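Local coordinates for protein Nrps/pks (Streptomyces albus, PDB 4OPF) that serves as a ketosynthase domain of the "AT-less" polyketide synthase that makes oxazolomycin, probably handling the growing acyl chain held as a thioester, at residues F90-A95 / F147-P152; H168-A173 / E180-A185; I305-I310 / F368-T373. One frame throughout, in Å; residues are numbered along the deposited sequence.

Contact 1 (F90-A95 / F147-P152)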
# COMPACT_ATOMS: atom_id res chain seq x y z
N PHE A 90 -11.30 -13.28 -16.04
CA PHE A 90 -10.98 -13.13 -17.44
C PHE A 90 -9.49 -12.84 -17.67
O PHE A 90 -8.93 -13.24 -18.70
CB PHE A 90 -11.83 -12.04 -18.10
CG PHE A 90 -13.33 -12.30 -18.09
CD1 PHE A 90 -13.86 -13.56 -17.93
CD2 PHE A 90 -14.20 -11.24 -18.22
CE1 PHE A 90 -15.24 -13.77 -17.90
CE2 PHE A 90 -15.59 -11.45 -18.20
CZ PHE A 90 -16.10 -12.70 -18.04
N ALA A 91 -8.83 -12.16 -16.75
CA ALA A 91 -7.39 -11.97 -16.90
C ALA A 91 -6.63 -13.27 -16.75
O ALA A 91 -5.67 -13.51 -17.47
CB ALA A 91 -6.88 -10.95 -15.91
N PHE A 92 -7.07 -14.14 -15.85
CA PHE A 92 -6.45 -15.45 -15.73
C PHE A 92 -6.64 -16.28 -17.01
O PHE A 92 -5.70 -16.95 -17.46
CB PHE A 92 -7.03 -16.24 -14.56
CG PHE A 92 -6.73 -15.67 -13.21
CD1 PHE A 92 -5.70 -14.81 -12.99
CD2 PHE A 92 -7.51 -16.00 -12.15
CE1 PHE A 92 -5.41 -14.29 -11.72
CE2 PHE A 92 -7.20 -15.52 -10.85
CZ PHE A 92 -6.15 -14.67 -10.65
N CYS A 93 -7.85 -16.26 -17.55
CA CYS A 93 -8.13 -16.84 -18.88
C CYS A 93 -7.15 -16.31 -19.94
O CYS A 93 -6.56 -17.09 -20.69
CB CYS A 93 -9.54 -16.49 -19.33
SG CYS A 93 -10.72 -17.42 -18.28
N ASP A 94 -6.98 -15.01 -19.99
CA ASP A 94 -6.10 -14.41 -21.01
C ASP A 94 -4.65 -14.91 -20.85
O ASP A 94 -3.96 -15.11 -21.84
CB ASP A 94 -6.11 -12.89 -20.90
CG ASP A 94 -5.15 -12.22 -21.89
OD1 ASP A 94 -5.43 -12.28 -23.10
OD2 ASP A 94 -4.13 -11.63 -21.45
N ALA A 95 -4.20 -15.08 -19.60
CA ALA A 95 -2.85 -15.56 -19.29
C ALA A 95 -2.68 -17.04 -19.57
O ALA A 95 -1.55 -17.55 -19.58
CB ALA A 95 -2.51 -15.31 -17.82
N PHE A 147 -10.30 -16.67 -5.10
CA PHE A 147 -9.32 -17.39 -5.85
C PHE A 147 -8.27 -18.08 -4.98
O PHE A 147 -7.39 -18.75 -5.51
CB PHE A 147 -8.67 -16.43 -6.83
CG PHE A 147 -9.60 -15.93 -7.90
CD1 PHE A 147 -9.99 -16.78 -8.94
CD2 PHE A 147 -10.10 -14.65 -7.88
CE1 PHE A 147 -10.84 -16.33 -9.95
CE2 PHE A 147 -10.92 -14.20 -8.90
CZ PHE A 147 -11.28 -15.04 -9.94
N ASP A 148 -8.39 -17.93 -3.65
CA ASP A 148 -7.48 -18.52 -2.63
C ASP A 148 -5.99 -18.08 -2.86
O ASP A 148 -5.08 -18.91 -2.94
CB ASP A 148 -7.58 -20.01 -2.64
CG ASP A 148 -6.92 -20.67 -1.43
OD1 ASP A 148 -6.71 -20.06 -0.32
OD2 ASP A 148 -6.67 -21.87 -1.58
N LEU A 149 -5.79 -16.79 -3.02
CA LEU A 149 -4.49 -16.21 -3.26
C LEU A 149 -3.92 -15.81 -1.90
O LEU A 149 -4.66 -15.36 -1.04
CB LEU A 149 -4.67 -15.03 -4.16
CG LEU A 149 -5.41 -15.36 -5.47
CD1 LEU A 149 -5.48 -14.09 -6.28
CD2 LEU A 149 -4.65 -16.43 -6.24
N ARG A 150 -2.64 -16.07 -1.67
CA ARG A 150 -2.07 -16.02 -0.32
C ARG A 150 -1.04 -14.92 -0.13
O ARG A 150 -0.44 -14.82 0.96
CB ARG A 150 -1.37 -17.35 -0.00
CG ARG A 150 -2.23 -18.57 -0.18
CD ARG A 150 -3.25 -18.77 0.88
NE ARG A 150 -4.01 -20.00 0.63
CZ ARG A 150 -3.65 -21.22 1.02
NH1 ARG A 150 -2.53 -21.40 1.69
NH2 ARG A 150 -4.40 -22.24 0.70
N GLY A 151 -0.84 -14.10 -1.16
CA GLY A 151 0.05 -12.94 -1.05
C GLY A 151 -0.66 -11.80 -0.33
O GLY A 151 -1.85 -11.92 -0.02
N PRO A 152 0.04 -10.70 -0.08
CA PRO A 152 -0.65 -9.52 0.47
C PRO A 152 -1.82 -9.07 -0.38
O PRO A 152 -1.77 -9.19 -1.61
CB PRO A 152 0.45 -8.43 0.53
CG PRO A 152 1.73 -9.15 0.35
CD PRO A 152 1.46 -10.41 -0.41
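F92 drives the edge of its ring into the face of F147, and this T-shaped (edge-to-face) pair carries most of the contact. The ring planes stand at 81°, with centroids 5.0 Å apart. CE2 of F92 is the atom that goes in, 3.6 Å from CD1 of F147, and it sits toward the rim of the F147 ring; CD2 follows, 4.0 Å from CE1 of F147. On F147, CG lies anti to the carbonyl carbon (chi1 -67°), which swings the ring back from the end of helix 138-147 toward helix 79-95.

The aliphatic part is slighter. CD1 of L149 lies near the plane of the F92 ring, at its edge, 4.5 Å from CZ, while the same leucine also packs on I107 and V109 of strand 107-112. L102 adds to the cover of F92, and T88 and L89 meet F147 from the preceding turn of helix 79-95. With an alanine in place of the F147 ring, the edge of F92 would probably lose the face it presses on, opening a gap between the ends of the two helices.

The polar chemistry belongs to the loop itself. D148 closes helix 138-147 in a Schellman motif, and R150 grips its carboxylate side-on: NE meets OD1 at 2.9 Å from above the carboxylate plane, while NH2 comes to OD2 at 3.2 Å on its syn side. OD1 also accepts a hydrogen bond from the backbone N of R259 of the second subunit.

The chemistry thus splits in two. Buried phenyl rings and a leucine fit helix 79-95 to this turn by shape and by the mild electrostatics of edge on face, whereas the ion pair of D148 and R150 is likely to hold the loop in shape where the second subunit meets it.

Contact 2 (H168-A173 / E180-A185)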
# COMPACT_ATOMS: atom_id res chain seq x y z
N HIS A 168 2.75 0.02 -8.34
CA HIS A 168 3.96 0.27 -7.62
C HIS A 168 4.07 -0.68 -6.41
O HIS A 168 5.14 -1.23 -6.17
CB HIS A 168 3.95 1.71 -7.18
CG HIS A 168 5.16 2.13 -6.42
ND1 HIS A 168 5.10 2.56 -5.12
CD2 HIS A 168 6.47 2.13 -6.76
CE1 HIS A 168 6.31 2.87 -4.70
NE2 HIS A 168 7.16 2.60 -5.68
N HIS A 169 2.99 -0.87 -5.66
CA HIS A 169 3.07 -1.84 -4.51
C HIS A 169 3.34 -3.23 -5.09
O HIS A 169 4.16 -3.93 -4.59
CB HIS A 169 1.75 -1.89 -3.77
CG HIS A 169 1.42 -0.66 -2.99
ND1 HIS A 169 2.37 0.07 -2.31
CD2 HIS A 169 0.24 -0.06 -2.76
CE1 HIS A 169 1.78 1.11 -1.73
NE2 HIS A 169 0.50 1.06 -2.00
N ALA A 170 2.73 -3.58 -6.22
CA ALA A 170 2.97 -4.89 -6.78
C ALA A 170 4.43 -5.05 -7.21
O ALA A 170 5.08 -6.08 -6.93
CB ALA A 170 2.07 -5.15 -7.95
N ALA A 171 4.96 -4.06 -7.90
CA ALA A 171 6.37 -4.12 -8.36
C ALA A 171 7.35 -4.23 -7.19
O ALA A 171 8.30 -4.99 -7.24
CB ALA A 171 6.69 -2.89 -9.16
N GLN A 172 7.10 -3.48 -6.12
CA GLN A 172 7.96 -3.60 -4.93
C GLN A 172 7.87 -4.99 -4.37
O GLN A 172 8.87 -5.59 -3.99
CB GLN A 172 7.55 -2.64 -3.86
CG GLN A 172 7.39 -1.19 -4.31
CD GLN A 172 8.40 -0.26 -3.75
OE1 GLN A 172 8.30 0.15 -2.61
NE2 GLN A 172 9.39 0.10 -4.57
N ALA A 173 6.65 -5.57 -4.35
CA ALA A 173 6.51 -6.89 -3.80
C ALA A 173 7.22 -7.92 -4.65
O ALA A 173 7.85 -8.88 -4.14
CB ALA A 173 5.03 -7.23 -3.61
N GLU A 180 5.30 -14.36 -5.81
CA GLU A 180 5.70 -14.90 -7.11
C GLU A 180 4.94 -14.25 -8.27
O GLU A 180 5.36 -14.34 -9.43
CB GLU A 180 5.55 -16.42 -7.14
CG GLU A 180 4.11 -16.88 -7.08
CD GLU A 180 3.86 -18.31 -7.57
OE1 GLU A 180 4.16 -19.26 -6.81
OE2 GLU A 180 3.31 -18.47 -8.71
N ALA A 181 3.80 -13.63 -7.99
CA ALA A 181 3.03 -13.01 -9.02
C ALA A 181 2.07 -12.08 -8.36
O ALA A 181 1.91 -12.14 -7.15
CB ALA A 181 2.29 -14.08 -9.82
N ALA A 182 1.48 -11.20 -9.13
CA ALA A 182 0.60 -10.16 -8.60
C ALA A 182 -0.57 -9.84 -9.54
O ALA A 182 -0.41 -9.76 -10.77
CB ALA A 182 1.37 -8.88 -8.39
N VAL A 183 -1.73 -9.68 -8.95
CA VAL A 183 -2.86 -9.18 -9.66
C VAL A 183 -2.93 -7.69 -9.34
O VAL A 183 -2.90 -7.30 -8.16
CB VAL A 183 -4.15 -9.85 -9.14
CG1 VAL A 183 -5.36 -9.17 -9.70
CG2 VAL A 183 -4.18 -11.32 -9.43
N VAL A 184 -3.04 -6.86 -10.36
CA VAL A 184 -3.17 -5.41 -10.18
C VAL A 184 -4.42 -4.99 -10.94
O VAL A 184 -4.59 -5.34 -12.09
CB VAL A 184 -1.95 -4.70 -10.77
CG1 VAL A 184 -2.08 -3.18 -10.78
CG2 VAL A 184 -0.75 -5.04 -9.94
N ALA A 185 -5.29 -4.23 -10.30
CA ALA A 185 -6.52 -3.84 -10.91
C ALA A 185 -6.84 -2.40 -10.57
O ALA A 185 -6.40 -1.88 -9.57
CB ALA A 185 -7.68 -4.68 -10.38
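V184 pushes one methyl against A170, where helix 162-175 passes over strand 181-188. Starting at CB of V184, the branch point stands back from the helix and leaves the touching to its methyls. CG1, anti to the backbone N (chi1 173°), makes no contact with A170. CG2 takes the other position, anti to the carbonyl carbon, and is the tip that arrives: it comes within 3.5 Å of CB of A170, tighter than usual for two carbons. L232 of the neighbouring strand 226-234 also touches the valine.

A170 has a single methyl to offer, and it serves two partners. Besides CG2 of V184 it meets CB of A182 at 3.8 Å, so the alanine bears on two residues spaced two apart on the strand. With no more than methyls between them, helix and strand come close: the CA atoms of A170 and A182 are 6.1 Å apart. Y110 of strand 107-112 fills in beside A170 and A173. V183, between the two touching strand residues, directs its side chain to the opposite face of the sheet.

Other residues of the helix face the dimer partner. Q172 CG lies over one face of the H168 ring, and H168 NE2 is hydrogen-bonded to D178 OD2 of the second subunit; H169 stacks on its own counterpart, H169 of that subunit.

Strand 153-156, helix 162-175 and strand 181-188 make a beta-alpha-beta crossover, with strand 107-112 lying parallel between the two strands. This is a unit of the N-terminal half of the thiolase fold; in ketosynthases the buried helix in this position usually begins at the nucleophilic cysteine, and here it rests on the sheet through A170.

Contact 3 (I305-I310 / F368-T373)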
# COMPACT_ATOMS: atom_id res chain seq x y z
N ILE A 305 1.92 22.96 -17.46
CA ILE A 305 2.93 22.47 -16.55
C ILE A 305 3.38 21.07 -16.94
O ILE A 305 4.61 20.78 -17.00
CB ILE A 305 2.43 22.52 -15.10
CG1 ILE A 305 2.47 23.98 -14.64
CG2 ILE A 305 3.24 21.58 -14.21
CD1 ILE A 305 1.72 24.23 -13.35
N GLU A 306 2.42 20.23 -17.26
CA GLU A 306 2.75 18.87 -17.66
C GLU A 306 3.61 18.83 -18.90
O GLU A 306 4.58 18.07 -18.95
CB GLU A 306 1.52 17.95 -17.83
CG GLU A 306 1.98 16.57 -18.26
CD GLU A 306 0.89 15.46 -18.38
OE1 GLU A 306 -0.32 15.82 -18.58
OE2 GLU A 306 1.29 14.22 -18.32
N LEU A 307 3.23 19.59 -19.92
CA LEU A 307 3.99 19.58 -21.18
C LEU A 307 5.45 20.09 -21.00
O LEU A 307 6.37 19.54 -21.53
CB LEU A 307 3.30 20.46 -22.21
CG LEU A 307 1.96 19.93 -22.74
CD1 LEU A 307 1.46 20.94 -23.73
CD2 LEU A 307 2.03 18.60 -23.42
N LYS A 308 5.63 21.12 -20.20
CA LYS A 308 6.98 21.61 -19.90
C LYS A 308 7.75 20.61 -19.10
O LYS A 308 8.94 20.47 -19.28
CB LYS A 308 6.90 22.91 -19.13
CG LYS A 308 6.35 24.03 -20.00
CD LYS A 308 6.32 25.35 -19.23
CE LYS A 308 5.78 26.48 -20.12
NZ LYS A 308 5.56 27.78 -19.40
N ALA A 309 7.09 19.88 -18.21
CA ALA A 309 7.82 18.92 -17.38
C ALA A 309 8.27 17.71 -18.21
O ALA A 309 9.42 17.21 -18.06
CB ALA A 309 6.95 18.46 -16.22
N ILE A 310 7.38 17.22 -19.08
CA ILE A 310 7.78 16.21 -20.09
C ILE A 310 9.00 16.64 -20.95
O ILE A 310 9.99 15.91 -21.04
CB ILE A 310 6.61 15.84 -21.00
CG1 ILE A 310 5.58 15.08 -20.13
CG2 ILE A 310 7.10 14.95 -22.17
CD1 ILE A 310 4.22 14.96 -20.79
N PHE A 368 2.86 28.14 -24.86
CA PHE A 368 3.66 26.97 -25.23
C PHE A 368 3.87 26.86 -26.74
O PHE A 368 2.91 26.66 -27.48
CB PHE A 368 2.98 25.68 -24.72
CG PHE A 368 3.82 24.45 -24.90
CD1 PHE A 368 4.87 24.17 -24.04
CD2 PHE A 368 3.57 23.57 -25.95
CE1 PHE A 368 5.65 23.03 -24.21
CE2 PHE A 368 4.35 22.43 -26.13
CZ PHE A 368 5.39 22.16 -25.26
N ASP A 369 5.12 26.94 -27.17
CA ASP A 369 5.46 26.79 -28.59
C ASP A 369 5.55 25.30 -29.01
O ASP A 369 6.53 24.61 -28.70
CB ASP A 369 6.77 27.54 -28.88
CG ASP A 369 6.96 27.88 -30.36
OD1 ASP A 369 5.96 27.83 -31.13
OD2 ASP A 369 8.11 28.20 -30.75
N PHE A 370 4.52 24.81 -29.70
CA PHE A 370 4.50 23.45 -30.28
C PHE A 370 5.31 23.35 -31.60
O PHE A 370 5.15 22.39 -32.36
CB PHE A 370 3.05 23.00 -30.57
CG PHE A 370 2.35 22.33 -29.43
CD1 PHE A 370 2.76 21.07 -29.01
CD2 PHE A 370 1.24 22.92 -28.82
CE1 PHE A 370 2.10 20.43 -27.97
CE2 PHE A 370 0.58 22.28 -27.79
CZ PHE A 370 1.01 21.03 -27.37
N ALA A 371 6.14 24.34 -31.89
CA ALA A 371 7.01 24.31 -33.05
C ALA A 371 8.48 24.54 -32.66
O ALA A 371 9.32 24.71 -33.54
CB ALA A 371 6.57 25.37 -34.05
N ALA A 372 8.77 24.60 -31.36
CA ALA A 372 10.15 24.65 -30.86
C ALA A 372 10.50 23.37 -30.11
O ALA A 372 11.69 23.14 -29.81
CB ALA A 372 10.37 25.87 -29.97
N THR A 373 9.49 22.54 -29.79
CA THR A 373 9.69 21.28 -29.05
C THR A 373 9.50 20.16 -30.00
O THR A 373 8.72 20.28 -30.95
CB THR A 373 8.65 21.00 -27.91
OG1 THR A 373 7.31 20.81 -28.45
CG2 THR A 373 8.69 22.11 -26.78
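The F368 ring takes L307 over one face and has F370 CG in its plane at the edge. Over that face CD1 of L307 makes a CH-pi contact, 4.2 Å from the F368 centroid and 17° off the ring normal. Farther back on the leucine, CB lies over the same ring, 4.0 Å from CE1 of F368. F370 turns one face to F368, whose CE2 stands 3.5 Å above that ring's plane, toward its rim. L307 CD1 reaches F370 as well, 3.7 Å from CZ, coming in obliquely, so this one methyl serves both phenylalanines.

F368 gets there because its CG lies anti to the backbone N (chi1 -173°), which extends the ring from the loop toward the helix. At the solvent side, CG of K308 approaches CD1 of F368 to 4.3 Å. F370 is poorly ordered, which leaves its half of the contact less sharply defined.

The loop closes over the outer side of helix 300-314. Helix 268-282 meets A309 and I310, strand 390-396 receives E306, and L375 of the sheet-edge strand 375-376 touches both I310 and F368.

Contacts 1 and 2 are buried neighbours, 12 Å between centres, and they share a sheet: F92 CE1 of contact 1 packs on V183 CG2 of contact 2 at 3.9 Å, so helices 79-95 and 162-175 work on opposite faces of strand 181-188. Both also reach the second subunit. Contact 3 lies on the other side of the chain's centre from contact 1, about 27 Å off at the nearest atoms, is partly exposed, and meets no other chain. Chemistry follows place: methyl on methyl at the helix-sheet core, ring edge on ring face where a helix meets a turn, and leucine over phenylalanine under a looser surface loop.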